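PDB 3RYK: dTDP-4-dehydrorhamnose 3,5-epimerase from Bacillus anthracis str. Ames, which catalyses the epimerisation of the dTDP-4-dehydro sugar ring at carbons 3 and 5, a step of dTDP-L-rhamnose biosynthesis. Local coordinates for residues M25-T30 with E60-T65. Numbering follows the deposited sequence.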
# COMPACT_ATOMS: atom_id res chain seq x y z
N MET A 25 13.27 6.38 6.65
CA MET A 25 13.34 4.92 6.61
C MET A 25 14.79 4.47 6.77
O MET A 25 15.69 5.11 6.21
CB MET A 25 12.72 4.38 5.32
CG MET A 25 12.85 2.87 5.18
SD MET A 25 11.89 2.24 3.81
CE MET A 25 10.23 2.58 4.39
N LYS A 26 15.02 3.40 7.52
CA LYS A 26 16.38 2.88 7.75
C LYS A 26 16.54 1.39 7.43
O LYS A 26 15.57 0.63 7.46
CB LYS A 26 16.83 3.22 9.17
CG LYS A 26 16.93 4.73 9.42
CD LYS A 26 17.32 5.06 10.85
CE LYS A 26 16.27 4.57 11.84
NZ LYS A 26 16.62 4.86 13.25
N VAL A 27 17.79 0.98 7.17
CA VAL A 27 18.14 -0.41 6.81
C VAL A 27 18.44 -1.24 8.06
O VAL A 27 19.34 -0.91 8.85
CB VAL A 27 19.37 -0.47 5.86
CG1 VAL A 27 19.76 -1.93 5.57
CG2 VAL A 27 19.10 0.26 4.55
N ILE A 28 17.69 -2.31 8.26
CA ILE A 28 17.88 -3.19 9.42
C ILE A 28 19.06 -4.11 9.16
O ILE A 28 19.90 -4.33 10.04
CB ILE A 28 16.59 -3.97 9.72
CG1 ILE A 28 15.61 -3.06 10.46
CG2 ILE A 28 16.90 -5.22 10.54
CD1 ILE A 28 14.18 -3.35 10.19
N GLU A 29 19.14 -4.66 7.95
CA GLU A 29 20.23 -5.55 7.56
C GLU A 29 20.22 -5.73 6.05
O GLU A 29 19.18 -5.55 5.41
CB GLU A 29 20.12 -6.92 8.23
CG GLU A 29 18.86 -7.69 7.84
CD GLU A 29 18.78 -9.09 8.44
OE1 GLU A 29 19.69 -9.50 9.19
OE2 GLU A 29 17.80 -9.79 8.13
N THR A 30 21.38 -6.06 5.51
CA THR A 30 21.56 -6.29 4.10
C THR A 30 22.14 -7.69 3.99
O THR A 30 23.05 -8.06 4.73
CB THR A 30 22.53 -5.29 3.44
OG1 THR A 30 22.07 -3.94 3.63
CG2 THR A 30 22.65 -5.57 1.95
N GLU A 60 16.49 5.90 -2.61
CA GLU A 60 17.70 6.07 -3.41
C GLU A 60 18.91 6.34 -2.52
O GLU A 60 20.02 5.89 -2.84
CB GLU A 60 17.57 7.18 -4.45
CG GLU A 60 16.50 6.91 -5.49
CD GLU A 60 16.45 7.97 -6.58
OE1 GLU A 60 17.22 8.95 -6.51
OE2 GLU A 60 15.64 7.80 -7.52
N THR A 61 18.71 7.04 -1.41
CA THR A 61 19.81 7.33 -0.49
C THR A 61 20.31 6.01 0.10
O THR A 61 21.51 5.82 0.27
CB THR A 61 19.45 8.34 0.66
OG1 THR A 61 18.59 7.74 1.64
CG2 THR A 61 18.83 9.62 0.11
N LEU A 62 19.38 5.09 0.38
CA LEU A 62 19.68 3.77 0.94
C LEU A 62 20.14 2.73 -0.10
O LEU A 62 20.16 1.51 0.18
CB LEU A 62 18.45 3.25 1.71
CG LEU A 62 18.00 4.09 2.91
CD1 LEU A 62 16.71 3.55 3.51
CD2 LEU A 62 19.10 4.14 3.97
N GLY A 63 20.49 3.21 -1.30
CA GLY A 63 20.96 2.38 -2.41
C GLY A 63 19.91 1.47 -3.01
O GLY A 63 20.21 0.34 -3.39
N VAL A 64 18.68 1.97 -3.09
CA VAL A 64 17.55 1.24 -3.64
C VAL A 64 16.93 2.22 -4.62
O VAL A 64 16.12 3.08 -4.25
CB VAL A 64 16.57 0.82 -2.53
CG1 VAL A 64 15.41 0.02 -3.11
CG2 VAL A 64 17.30 0.01 -1.47
N THR A 65 17.34 2.09 -5.88
CA THR A 65 16.87 2.94 -6.96
C THR A 65 16.03 2.12 -7.93
O THR A 65 16.56 1.35 -8.75
CB THR A 65 18.08 3.57 -7.67
OG1 THR A 65 18.88 4.25 -6.68
CG2 THR A 65 17.65 4.55 -8.76
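Leu62, just past the end of the short helix 56-61, makes a small apolar contact with Met25, just before strand 26-31, and Val27 within it. This strand pairs antiparallel with strand 35-45 in one sheet of the jelly-roll-like fold, Lys26 bonding through its backbone to Glu39. The two segments bury 153 Å² in all, and Leu62 contributes 82 Å² of it.

The nearest partners of the two Leu62 methyl groups differ. CD1 of Leu62 lies 3.3 Å from the carbonyl O of Met25 and, more loosely, 4.3 Å from CG of the same residue. CD2 of Leu62 meets CG2 of Val27 at 3.9 Å, and the Leu62 and Val27 side chains run past each other in opposite directions. Val27 presents this methyl because its CG1 stands anti to the backbone N (chi1 177°), which places CG2 beside that N. Met25, extended through its first two torsions, carries its sulfur away from Leu62 and packs on Val58 and Leu59 of the same helix.

The helix closes in a Schellman motif: Gly63, with phi 69°, serves as the C-prime residue and its N bonds to O of Glu60 at 3.1 Å, while Val64 N bonds to O of Leu59. Beyond the turn, Val64 touches Leu59 from the helix and Lys36 and Leu136 from the sheet.

No hydrogen bond or salt bridge crosses between the segments. With CA atoms of Val27 and Leu62 still 7.4 Å apart, the helix end and the strand meet here through aliphatic side chains and the carbonyl oxygen of Met25, so van der Waals and hydrophobic forces probably supply the direct attraction.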